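Local coordinates for hypothetical protein Ta0852 (Thermoplasma acidophilum, PDB 1YB2), which is a putative S-adenosyl-L-methionine-dependent methyltransferase, probably acting on RNA as in the TRM61 family of tRNA adenine-58 N1-methyltransferases, at residues Ser167-Ile171 with Ala172-Ser176; Asp146-Lys149 with Lys150-Asn154; Ser121-Met124 with Ser125-Leu129; Gln195-Ala198 with Ser199-Pro203; Gly107-Pro110 with Gly111-Ile114. All coordinates share one frame; numbering follows the deposited sequence.

Contact 1. Residues Ser167-Ile171 with Ala172-Ser176; sequences SRSDI and ADFIS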
loop_
_atom_site.group_PDB
_atom_site.type_symbol
_atom_site.label_atom_id
_atom_site.label_comp_id
_atom_site.label_asym_id
_atom_site.label_seq_id
_atom_site.Cartn_x
_atom_site.Cartn_y
_atom_site.Cartn_z
ATOM N N SER A 167 19.665 9.090 11.199
ATOM C CA SER A 167 21.112 8.975 11.212
ATOM C C SER A 167 21.639 9.403 9.857
ATOM O O SER A 167 21.301 8.816 8.836
ATOM C CB SER A 167 21.549 7.548 11.503
ATOM O OG SER A 167 22.959 7.495 11.488
ATOM N N ARG A 168 22.443 10.454 9.853
ATOM C CA ARG A 168 23.101 10.900 8.645
ATOM C C ARG A 168 24.401 10.107 8.567
ATOM O O ARG A 168 25.423 10.499 9.133
ATOM C CB ARG A 168 23.372 12.418 8.691
ATOM C CG ARG A 168 23.451 13.118 7.324
ATOM C CD ARG A 168 24.589 12.593 6.441
ATOM N NE ARG A 168 25.908 12.808 7.040
ATOM C CZ ARG A 168 26.984 12.063 6.781
ATOM N NH1 ARG A 168 26.904 11.051 5.928
ATOM N NH2 ARG A 168 28.139 12.321 7.384
ATOM N N SER A 169 24.338 8.969 7.887
ATOM C CA SER A 169 25.479 8.085 7.759
ATOM C C SER A 169 25.202 7.084 6.656
ATOM O O SER A 169 24.052 6.929 6.217
ATOM C CB SER A 169 25.744 7.338 9.077
ATOM O OG SER A 169 24.689 6.440 9.374
ATOM N N ASP A 170 26.263 6.422 6.198
ATOM C CA ASP A 170 26.133 5.256 5.342
ATOM C C ASP A 170 25.688 4.111 6.228
ATOM O O ASP A 170 26.122 4.006 7.388
ATOM C CB ASP A 170 27.478 4.908 4.691
ATOM C CG ASP A 170 27.345 3.856 3.595
ATOM O OD1 ASP A 170 27.393 4.253 2.402
ATOM O OD2 ASP A 170 27.180 2.645 3.919
ATOM N N ILE A 171 24.834 3.251 5.676
ATOM C CA ILE A 171 24.346 2.072 6.389
ATOM C C ILE A 171 25.485 1.192 6.934
ATOM O O ILE A 171 25.352 0.596 8.006
ATOM C CB ILE A 171 23.295 1.256 5.543
ATOM C CG1 ILE A 171 22.672 0.123 6.365
ATOM C CG2 ILE A 171 23.901 0.714 4.256
ATOM C CD1 ILE A 171 21.817 0.607 7.531
ATOM N N ALA A 172 26.605 1.140 6.215
ATOM C CA ALA A 172 27.779 0.372 6.668
ATOM C C ALA A 172 28.262 0.816 8.054
ATOM O O ALA A 172 28.620 -0.015 8.897
ATOM C CB ALA A 172 28.916 0.484 5.652
ATOM N N ASP A 173 28.251 2.129 8.274
ATOM C CA ASP A 173 28.725 2.732 9.518
ATOM C C ASP A 173 27.638 2.828 10.580
ATOM O O ASP A 173 27.938 3.060 11.748
ATOM C CB ASP A 173 29.297 4.119 9.242
ATOM C CG ASP A 173 30.359 4.097 8.163
ATOM O OD1 ASP A 173 31.230 3.196 8.207
ATOM O OD2 ASP A 173 30.319 4.976 7.275
ATOM N N PHE A 174 26.383 2.646 10.170
ATOM C CA PHE A 174 25.257 2.832 11.070
ATOM C C PHE A 174 25.270 1.806 12.183
ATOM O O PHE A 174 25.378 0.617 11.939
ATOM C CB PHE A 174 23.919 2.775 10.302
ATOM C CG PHE A 174 22.707 2.874 11.185
ATOM C CD1 PHE A 174 22.470 4.021 11.944
ATOM C CD2 PHE A 174 21.800 1.818 11.259
ATOM C CE1 PHE A 174 21.351 4.108 12.764
ATOM C CE2 PHE A 174 20.678 1.897 12.071
ATOM C CZ PHE A 174 20.448 3.044 12.822
ATOM N N ILE A 175 25.150 2.275 13.411
ATOM C CA ILE A 175 25.141 1.386 14.559
ATOM C C ILE A 175 23.811 1.521 15.275
ATOM O O ILE A 175 23.403 2.616 15.661
ATOM C CB ILE A 175 26.307 1.696 15.566
ATOM C CG1 ILE A 175 27.676 1.699 14.864
ATOM C CG2 ILE A 175 26.285 0.720 16.753
ATOM C CD1 ILE A 175 27.997 0.437 14.042
ATOM N N SER A 176 23.135 0.400 15.454
ATOM C CA SER A 176 21.901 0.413 16.195
ATOM C C SER A 176 21.890 -0.736 17.168
ATOM O O SER A 176 22.325 -1.846 16.841
ATOM C CB SER A 176 20.702 0.297 15.256
ATOM O OG SER A 176 19.504 0.306 16.006
HETATM O O HOH W 1 28.944 7.274 6.727
#
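Asp170 turns its carboxylate onto the backbone of the residue two places on: OD2 accepts from Ala172 N at 2.8 Å, a nearly straight bond (165° at the hydrogen) that uses the anti lone pair. This is an Asx turn, set in the loop that follows strand 164-167 of the Rossmann-like methyltransferase sheet. It arises because CG lies anti to the backbone N (chi1 -170°), swinging the carboxylate forward along the chain. The backbone carbonyl of the same residue is used too. Asp173 N reaches Asp170 O at 3.0 Å from well above the carbonyl plane, and Phe174 N adds a weak bond to that oxygen and another to Ile171 O. A water bridges Asp170 N and Asp173 OD2. Asp170 is a predicted S-adenosyl-L-methionine ligand, so this tight turn is consistent with a cofactor-binding loop whose acidic residue is held by the amide of Ala172. Outside the loop, His193 packs on Asp170, while Thr139, Val141 and Leu115 of the central strands receive the Phe174 ring. Within the loop the ring meets Ile171 CD1 through CD2 at 3.9 Å and, through CD1, Ser167 OG at 3.5 Å; that hydroxyl also shares a hydrogen bond with Ser169 OG, 2.9 Å away.

Contact 2. Residues Asp146-Lys149 with Lys150-Asn154; sequences DNLK and KAMDN
Residues Asp146-Lys149 and Lys150-Asn154 are consecutive turns of one alpha-helix, joined by four i to i+4 backbone hydrogen bonds that run from Lys150 N to Asp146 O through to Asp153 N to Lys149 O. The same spacing brings Lys149 and Asp153 together on the outer side. Lys149 runs extended from CB to CE and bends only at its last torsion (chi4 48°), which turns NZ back to Asp153 OD2 at 2.9 Å. The ammonium takes the syn lone pair of that oxygen, making a salt bridge between exposed residues. Lys150 instead folds back beside Asn147, the two side chains pointing the same way, with NZ 3.9 Å from Asn147 OD1. A water donates to Asn147 O at 2.7 Å and accepts only a weak bond from Lys150 NZ. On the inner side Leu148 CD1 lies 4.0 Å from CG of Met152, a selenomethionine. This amphipathic helix is the crossover of a beta-alpha-beta unit: Leu148 and Met152 rest on Val140 of strand 137-141 and Thr166 of strand 164-167, Leu148 also touches Glu142, a predicted cofactor ligand, and Ala151 meets Val119 in the loop ahead of helix 123-132.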
loop_
_atom_site.group_PDB
_atom_site.type_symbol
_atom_site.label_atom_id
_atom_site.label_comp_id
_atom_site.label_asym_id
_atom_site.label_seq_id
_atom_site.Cartn_x
_atom_site.Cartn_y
_atom_site.Cartn_z
ATOM N N ASP A 146 21.930 16.793 2.744
ATOM C CA ASP A 146 20.983 17.734 2.156
ATOM C C ASP A 146 19.661 17.041 1.827
ATOM O O ASP A 146 18.594 17.569 2.143
ATOM C CB ASP A 146 21.575 18.410 0.917
ATOM C CG ASP A 146 22.611 19.484 1.259
ATOM O OD1 ASP A 146 22.911 19.722 2.457
ATOM O OD2 ASP A 146 23.132 20.108 0.309
ATOM N N ASN A 147 19.744 15.856 1.216
ATOM C CA ASN A 147 18.575 15.027 0.958
ATOM C C ASN A 147 17.824 14.687 2.237
ATOM O O ASN A 147 16.594 14.690 2.247
ATOM C CB ASN A 147 18.953 13.735 0.215
ATOM C CG ASN A 147 19.385 13.985 -1.225
ATOM O OD1 ASN A 147 19.440 15.126 -1.683
ATOM N ND2 ASN A 147 19.710 12.915 -1.940
ATOM N N LEU A 148 18.564 14.401 3.311
ATOM C CA LEU A 148 17.955 14.114 4.612
ATOM C C LEU A 148 17.189 15.310 5.171
ATOM O O LEU A 148 16.025 15.176 5.543
ATOM C CB LEU A 148 18.984 13.603 5.630
ATOM C CG LEU A 148 18.435 13.243 7.018
ATOM C CD1 LEU A 148 17.331 12.170 6.942
ATOM C CD2 LEU A 148 19.550 12.790 7.944
ATOM N N LYS A 149 17.843 16.473 5.216
ATOM C CA LYS A 149 17.205 17.704 5.681
ATOM C C LYS A 149 15.945 18.047 4.881
ATOM O O LYS A 149 14.896 18.339 5.463
ATOM C CB LYS A 149 18.201 18.871 5.666
ATOM C CG LYS A 149 17.557 20.216 5.884
ATOM C CD LYS A 149 18.577 21.314 6.120
ATOM C CE LYS A 149 17.885 22.673 6.189
ATOM N NZ LYS A 149 16.685 22.676 7.088
ATOM N N LYS A 150 16.053 17.998 3.553
ATOM C CA LYS A 150 14.924 18.258 2.660
ATOM C C LYS A 150 13.722 17.353 2.961
ATOM O O LYS A 150 12.582 17.829 3.054
ATOM C CB LYS A 150 15.334 18.076 1.193
ATOM C CG LYS A 150 16.179 19.213 0.602
ATOM C CD LYS A 150 15.947 19.347 -0.926
ATOM C CE LYS A 150 16.764 18.343 -1.762
ATOM N NZ LYS A 150 16.054 17.041 -1.990
ATOM N N ALA A 151 13.989 16.061 3.128
ATOM C CA ALA A 151 12.938 15.083 3.384
ATOM C C ALA A 151 12.268 15.360 4.713
ATOM O O ALA A 151 11.047 15.346 4.807
ATOM C CB ALA A 151 13.497 13.679 3.357
HETATM N N MSE A 152 13.069 15.611 5.741
HETATM C CA MSE A 152 12.526 15.821 7.079
HETATM C C MSE A 152 11.740 17.130 7.151
HETATM O O MSE A 152 10.704 17.181 7.796
HETATM C CB MSE A 152 13.623 15.768 8.141
HETATM C CG MSE A 152 14.291 14.405 8.303
HETATM SE SE MSE A 152 13.034 12.934 8.713
HETATM C CE MSE A 152 13.156 11.884 7.054
ATOM N N ASP A 153 12.243 18.172 6.488
ATOM C CA ASP A 153 11.532 19.450 6.380
ATOM C C ASP A 153 10.155 19.247 5.725
ATOM O O ASP A 153 9.148 19.742 6.221
ATOM C CB ASP A 153 12.349 20.467 5.568
ATOM C CG ASP A 153 13.556 21.031 6.331
ATOM O OD1 ASP A 153 13.775 20.707 7.522
ATOM O OD2 ASP A 153 14.313 21.817 5.720
ATOM N N ASN A 154 10.126 18.515 4.615
ATOM C CA ASN A 154 8.877 18.185 3.920
ATOM C C ASN A 154 7.907 17.406 4.797
ATOM O O ASN A 154 6.722 17.729 4.857
ATOM C CB ASN A 154 9.162 17.408 2.616
ATOM C CG ASN A 154 9.652 18.315 1.502
ATOM O OD1 ASN A 154 9.278 19.483 1.440
ATOM N ND2 ASN A 154 10.478 17.785 0.618
HETATM O O HOH W 2 15.028 14.520 0.052
#

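Contact 3. Residues Ser121-Met124 with Ser125-Leu129; sequences SGNM and SSYIL
Met124, a selenomethionine, packs along the first turn of helix 123-132 against Ile128, one turn further on, the two side chains crossing at about a right angle. Its CB stays beside the next peptide, 3.2 Å from Ser125 N. CG, anti to the backbone N (chi1 -180°), comes within 3.8 Å of Ile128 CD1. A bend at chi2 then carries the chain through SE and back, so that the terminal CE meets Ile128 CG1 at 3.4 Å, a doubtfully tight spacing. Beyond the tip lies Leu108, which both residues touch, and Glu116 of strand 113-117 lines the pair. Around the helix, Asn123 and Tyr127 lie side by side and point the same way, the amide plane turned 67° from the ring; Asn123 OD1 is 3.9 Å from Tyr127 CE1. A water sits over one face of that ring near its rim, 3.0 Å from Asn123 OD1 and hydrogen-bonded to Ser126 OG, whose hydroxyl also binds Tyr159. Phe83 of the second subunit packs on Asn123 and Ser126. The helix start is shaped by glycine and serine: Gly122, at the N-cap position with a positive phi of 99°, gives its carbonyl to Ser126 N at 2.9 Å, and Ser121 OG accepts from Asn123 N in an ST turn. In class I methyltransferases the glycine-rich turn after the first strand borders the cofactor, probably here too. The chemistry is thus divided: apolar atoms seal the helix to its sheet, while buried Ser125 OG is satisfied by Glu116 and the water-linked polar side faces the subunit partner.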
loop_
_atom_site.group_PDB
_atom_site.type_symbol
_atom_site.label_atom_id
_atom_site.label_comp_id
_atom_site.label_asym_id
_atom_site.label_seq_id
_atom_site.Cartn_x
_atom_site.Cartn_y
_atom_site.Cartn_z
ATOM N N SER A 121 12.671 11.416 -1.476
ATOM C CA SER A 121 11.944 12.669 -1.271
ATOM C C SER A 121 11.244 12.698 0.091
ATOM O O SER A 121 10.764 13.751 0.549
ATOM C CB SER A 121 10.886 12.826 -2.356
ATOM O OG SER A 121 9.998 11.707 -2.325
ATOM N N GLY A 122 11.164 11.536 0.733
ATOM C CA GLY A 122 10.422 11.451 1.981
ATOM C C GLY A 122 9.041 10.898 1.705
ATOM O O GLY A 122 8.241 10.758 2.616
ATOM N N ASN A 123 8.766 10.584 0.443
ATOM C CA ASN A 123 7.471 10.047 0.059
ATOM C C ASN A 123 7.132 8.737 0.777
ATOM O O ASN A 123 6.033 8.596 1.341
ATOM C CB ASN A 123 7.360 9.894 -1.466
ATOM C CG ASN A 123 5.913 9.718 -1.933
ATOM O OD1 ASN A 123 4.987 10.321 -1.381
ATOM N ND2 ASN A 123 5.711 8.871 -2.937
HETATM N N MSE A 124 8.073 7.785 0.776
HETATM C CA MSE A 124 7.869 6.519 1.507
HETATM C C MSE A 124 7.725 6.775 3.017
HETATM O O MSE A 124 6.901 6.165 3.680
HETATM C CB MSE A 124 9.009 5.529 1.231
HETATM C CG MSE A 124 8.852 4.171 1.960
HETATM SE SE MSE A 124 7.241 3.239 1.389
HETATM C CE MSE A 124 6.725 2.218 2.990
ATOM N N SER A 125 8.539 7.681 3.552
ATOM C CA SER A 125 8.469 8.051 4.963
ATOM C C SER A 125 7.066 8.551 5.306
ATOM O O SER A 125 6.539 8.270 6.385
ATOM C CB SER A 125 9.498 9.143 5.299
ATOM O OG SER A 125 10.815 8.718 5.016
ATOM N N SER A 126 6.460 9.275 4.370
ATOM C CA SER A 126 5.132 9.820 4.595
ATOM C C SER A 126 4.083 8.708 4.707
ATOM O O SER A 126 3.307 8.699 5.662
ATOM C CB SER A 126 4.788 10.866 3.537
ATOM O OG SER A 126 3.383 11.044 3.454
ATOM N N TYR A 127 4.081 7.758 3.767
ATOM C CA TYR A 127 3.220 6.591 3.890
ATOM C C TYR A 127 3.432 5.801 5.184
ATOM O O TYR A 127 2.465 5.306 5.771
ATOM C CB TYR A 127 3.399 5.642 2.699
ATOM C CG TYR A 127 2.714 6.120 1.462
ATOM C CD1 TYR A 127 3.450 6.712 0.434
ATOM C CD2 TYR A 127 1.323 5.987 1.310
ATOM C CE1 TYR A 127 2.826 7.152 -0.729
ATOM C CE2 TYR A 127 0.683 6.440 0.139
ATOM C CZ TYR A 127 1.449 7.017 -0.864
ATOM O OH TYR A 127 0.862 7.460 -2.036
ATOM N N ILE A 128 4.688 5.661 5.601
ATOM C CA ILE A 128 5.016 4.928 6.830
ATOM C C ILE A 128 4.394 5.643 8.031
ATOM O O ILE A 128 3.704 5.018 8.849
ATOM C CB ILE A 128 6.552 4.768 7.001
ATOM C CG1 ILE A 128 7.120 3.816 5.922
ATOM C CG2 ILE A 128 6.911 4.275 8.405
ATOM C CD1 ILE A 128 8.652 3.910 5.757
ATOM N N LEU A 129 4.617 6.954 8.129
ATOM C CA LEU A 129 4.088 7.707 9.274
ATOM C C LEU A 129 2.563 7.723 9.327
ATOM O O LEU A 129 1.976 7.656 10.409
ATOM C CB LEU A 129 4.633 9.134 9.311
ATOM C CG LEU A 129 6.119 9.334 9.627
ATOM C CD1 LEU A 129 6.412 10.825 9.836
ATOM C CD2 LEU A 129 6.573 8.548 10.845
HETATM O O HOH W 3 3.147 9.996 0.902
#

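Contact 4. Residues Gln195-Ala198 with Ser199-Pro203; sequences QKIA and SMMKP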
loop_
_atom_site.group_PDB
_atom_site.type_symbol
_atom_site.label_atom_id
_atom_site.label_comp_id
_atom_site.label_asym_id
_atom_site.label_seq_id
_atom_site.Cartn_x
_atom_site.Cartn_y
_atom_site.Cartn_z
ATOM N N GLN A 195 24.369 -8.330 5.079
ATOM C CA GLN A 195 24.680 -8.910 6.385
ATOM C C GLN A 195 24.441 -7.901 7.519
ATOM O O GLN A 195 23.836 -8.240 8.537
ATOM C CB GLN A 195 26.092 -9.492 6.423
ATOM C CG GLN A 195 26.148 -10.765 7.256
ATOM C CD GLN A 195 26.876 -11.913 6.574
ATOM O OE1 GLN A 195 27.743 -12.555 7.180
ATOM N NE2 GLN A 195 26.533 -12.178 5.311
ATOM N N LYS A 196 24.892 -6.665 7.308
ATOM C CA LYS A 196 24.577 -5.557 8.198
ATOM C C LYS A 196 23.066 -5.366 8.446
ATOM O O LYS A 196 22.621 -5.306 9.603
ATOM C CB LYS A 196 25.188 -4.262 7.662
ATOM C CG LYS A 196 24.849 -3.016 8.490
ATOM C CD LYS A 196 25.362 -3.162 9.907
ATOM C CE LYS A 196 25.706 -1.810 10.494
ATOM N NZ LYS A 196 25.912 -1.896 11.971
ATOM N N ILE A 197 22.301 -5.243 7.365
ATOM C CA ILE A 197 20.835 -5.080 7.431
ATOM C C ILE A 197 20.199 -6.270 8.146
ATOM O O ILE A 197 19.375 -6.094 9.065
ATOM C CB ILE A 197 20.205 -4.854 6.005
ATOM C CG1 ILE A 197 20.614 -3.475 5.436
ATOM C CG2 ILE A 197 18.650 -4.922 6.054
ATOM C CD1 ILE A 197 20.281 -3.303 3.930
ATOM N N ALA A 198 20.590 -7.486 7.746
ATOM C CA ALA A 198 20.091 -8.699 8.403
ATOM C C ALA A 198 20.305 -8.676 9.910
ATOM O O ALA A 198 19.413 -9.056 10.655
ATOM C CB ALA A 198 20.725 -9.953 7.800
ATOM N N SER A 199 21.485 -8.235 10.357
ATOM C CA SER A 199 21.814 -8.210 11.786
ATOM C C SER A 199 20.889 -7.322 12.628
ATOM O O SER A 199 20.835 -7.456 13.860
ATOM C CB SER A 199 23.278 -7.788 11.990
ATOM O OG SER A 199 23.429 -6.390 11.807
HETATM N N MSE A 200 20.158 -6.413 11.993
HETATM C CA MSE A 200 19.230 -5.616 12.786
HETATM C C MSE A 200 17.742 -5.882 12.538
HETATM O O MSE A 200 16.891 -5.088 12.921
HETATM C CB MSE A 200 19.577 -4.125 12.762
HETATM C CG MSE A 200 19.899 -3.533 11.426
HETATM SE SE MSE A 200 21.015 -1.899 11.682
HETATM C CE MSE A 200 21.220 -1.566 9.816
HETATM N N MSE A 201 17.447 -7.018 11.915
HETATM C CA MSE A 201 16.079 -7.451 11.671
HETATM C C MSE A 201 15.642 -8.478 12.705
HETATM O O MSE A 201 16.374 -9.434 12.972
HETATM C CB MSE A 201 16.000 -8.090 10.285
HETATM C CG MSE A 201 16.228 -7.113 9.156
HETATM SE SE MSE A 201 16.208 -7.996 7.432
HETATM C CE MSE A 201 14.286 -8.505 7.294
ATOM N N LYS A 202 14.452 -8.306 13.271
ATOM C CA LYS A 202 13.851 -9.381 14.078
ATOM C C LYS A 202 13.657 -10.632 13.211
ATOM O O LYS A 202 13.283 -10.519 12.043
ATOM C CB LYS A 202 12.498 -8.949 14.612
ATOM C CG LYS A 202 12.600 -7.887 15.669
ATOM C CD LYS A 202 11.233 -7.438 16.087
ATOM C CE LYS A 202 11.345 -6.429 17.211
ATOM N NZ LYS A 202 10.019 -5.802 17.442
ATOM N N PRO A 203 13.897 -11.831 13.781
ATOM C CA PRO A 203 13.639 -13.048 12.990
ATOM C C PRO A 203 12.186 -13.080 12.493
ATOM O O PRO A 203 11.271 -12.765 13.259
ATOM C CB PRO A 203 13.842 -14.180 14.003
ATOM C CG PRO A 203 14.724 -13.588 15.077
ATOM C CD PRO A 203 14.385 -12.125 15.147
#
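With chi1 at 76°, the hydroxyl of Ser199 is placed between its own backbone N and carbonyl carbon, from where it reaches back one turn and donates to Lys196 O. The bond is short, 2.6 Å from OG to O, and its donor is tilted 22° from the carbonyl plane. This is the C-terminal end of helix 194-199 in the Rossmann-like fold, the point where the chain leaves the helix for the short strand 201-202. The backbone records the change: Ser199 N still bonds to Gln195 O in the alpha pattern, whereas the next two amides each step back three residues, Met200 N to Ile197 O at 3.0 Å and Met201 N to Ala198 O at 3.1 Å. Both of these donors stand well above the plane of the carbonyl they use, a geometry that goes with the three-residue step. Ala198 O has a second donor in Lys267 NZ, from strand 258-267. The two selenomethionines at 200 and 201 leave this turn in different directions. Met200 extends beyond CG and brings CE to 4.1 Å from Lys196 CG; its outer neighbours are Ile171 and Phe174 of the loop that holds Asp170, a predicted cofactor ligand, and Lys196 NZ bonds to Phe174 O. Met201 instead heads into the buried layer between the helix and the sheet, over Val183 and Ala207, together with Ile197, which also packs on Phe209. Met201 CG closes to 3.3 Å from Ile197 O, and Met201 SE rests 4.2 Å from Ile197 CG2.

Contact 5. Residues Gly107-Pro110 with Gly111-Ile114; sequences GLRP and GMDI
Arg109 to Met112 form a type II beta turn that bends the chain sharply on its way into strand 113-117, the end-to-end directions of Gly107-Pro110 and Gly111-Ile114 lying 125° apart. Pro110 and Gly111 occupy its two central positions, and Gly111 has a positive phi of 100°, a conformation that favours glycine, since a side chain would collide with the carbonyl oxygen of Pro110. The inside of the bend is filled by Met112, a selenomethionine. Its CG lies 3.4 Å from Arg109 O, and its extended chi2 (175°) sends SE back across the turn to within 3.5 Å of Gly107 O and 3.6 Å of Arg109 N. The Arg109 side chain meets it at about a right angle, Arg109 CG at 3.9 Å from Met112 SE, before bending at chi2 and chi3. The selenium is therefore lined by backbone polar atoms on the incoming arm as well as by aliphatic carbon. Further in, Leu108 and Ile114 cross, also at about a right angle, and touch by their ends, Leu108 CD1 to Ile114 CD1 at 3.7 Å. This is the apolar link between the incoming loop and the first strand of the methyltransferase sheet. The outer side of the turn belongs to the dimer: Arg109 makes a cation-pi contact with Tyr130 of the second subunit, and Pro110 packs on Pro110 of that subunit. Within the chain, helix 123-132 covers Leu108 through Met124, Ile128 and Ala131, strand 180-185 lies against Met112 and Ile114, and the backbone of Met112 and Ile114 pairs with Thr137 at the start of strand 137-141.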
loop_
_atom_site.group_PDB
_atom_site.type_symbol
_atom_site.label_atom_id
_atom_site.label_comp_id
_atom_site.label_asym_id
_atom_site.label_seq_id
_atom_site.Cartn_x
_atom_site.Cartn_y
_atom_site.Cartn_z
ATOM N N GLY A 107 3.075 -5.091 4.733
ATOM C CA GLY A 107 2.100 -4.915 5.783
ATOM C C GLY A 107 2.580 -3.952 6.828
ATOM O O GLY A 107 3.316 -4.330 7.744
ATOM N N LEU A 108 2.170 -2.696 6.679
ATOM C CA LEU A 108 2.410 -1.701 7.710
ATOM C C LEU A 108 1.194 -1.619 8.616
ATOM O O LEU A 108 0.046 -1.634 8.157
ATOM C CB LEU A 108 2.717 -0.329 7.094
ATOM C CG LEU A 108 4.160 0.177 6.938
ATOM C CD1 LEU A 108 5.166 -0.937 6.656
ATOM C CD2 LEU A 108 4.199 1.229 5.825
ATOM N N ARG A 109 1.467 -1.537 9.908
ATOM C CA ARG A 109 0.438 -1.386 10.934
ATOM C C ARG A 109 1.056 -0.595 12.088
ATOM O O ARG A 109 2.283 -0.615 12.266
ATOM C CB ARG A 109 -0.045 -2.759 11.434
ATOM C CG ARG A 109 1.059 -3.634 12.008
ATOM C CD ARG A 109 0.623 -4.291 13.294
ATOM N NE ARG A 109 0.007 -5.591 13.062
ATOM C CZ ARG A 109 -0.965 -6.112 13.810
ATOM N NH1 ARG A 109 -1.459 -5.437 14.847
ATOM N NH2 ARG A 109 -1.461 -7.304 13.513
ATOM N N PRO A 110 0.218 0.108 12.868
ATOM C CA PRO A 110 0.702 0.813 14.064
ATOM C C PRO A 110 1.485 -0.064 15.046
ATOM O O PRO A 110 1.191 -1.251 15.202
ATOM C CB PRO A 110 -0.588 1.321 14.715
ATOM C CG PRO A 110 -1.544 1.444 13.602
ATOM C CD PRO A 110 -1.227 0.317 12.658
ATOM N N GLY A 111 2.485 0.535 15.686
ATOM C CA GLY A 111 3.254 -0.123 16.730
ATOM C C GLY A 111 4.600 -0.685 16.289
ATOM O O GLY A 111 5.452 -0.984 17.119
HETATM N N MSE A 112 4.788 -0.826 14.985
HETATM C CA MSE A 112 6.036 -1.353 14.429
HETATM C C MSE A 112 7.197 -0.372 14.572
HETATM O O MSE A 112 7.014 0.842 14.540
HETATM C CB MSE A 112 5.857 -1.707 12.946
HETATM C CG MSE A 112 4.821 -2.787 12.644
HETATM SE SE MSE A 112 4.622 -2.985 10.694
HETATM C CE MSE A 112 6.202 -4.014 10.428
ATOM N N ASP A 113 8.397 -0.923 14.732
ATOM C CA ASP A 113 9.633 -0.152 14.623
ATOM C C ASP A 113 10.269 -0.433 13.258
ATOM O O ASP A 113 10.771 -1.529 12.998
ATOM C CB ASP A 113 10.592 -0.477 15.757
ATOM C CG ASP A 113 10.024 -0.105 17.123
ATOM O OD1 ASP A 113 9.413 0.984 17.269
ATOM O OD2 ASP A 113 10.188 -0.905 18.061
ATOM N N ILE A 114 10.247 0.581 12.407
ATOM C CA ILE A 114 10.643 0.454 11.012
ATOM C C ILE A 114 11.960 1.161 10.757
ATOM O O ILE A 114 12.202 2.274 11.260
ATOM C CB ILE A 114 9.516 0.999 10.083
ATOM C CG1 ILE A 114 8.234 0.172 10.325
ATOM C CG2 ILE A 114 9.961 1.006 8.590
ATOM C CD1 ILE A 114 7.041 0.616 9.505
#

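Overall arrangement
All five contacts belong to the methyltransferase fold. Contacts 5, 3, 2 and 1 follow one another along the first three parallel strands and their crossovers, and contact 4 comes after the fourth. Contact 5 touches contact 3, Ile114 CD1 meeting Ile128 CG2 at 3.8 Å, and both touch the second subunit. Contacts 3 and 2, centres 11 Å apart, meet where Ala151 packs on Gly122. Contact 2 reaches contact 1 through Leu148 and Arg168, and contact 4 meets contact 1, their centres 13 Å apart. The predicted cofactor ligands lie in or near contacts 1, 2 and 3: Asp170 is in contact 1, Glu142 beside contact 2, and Asp186 about 7 Å from Met124 between side chains.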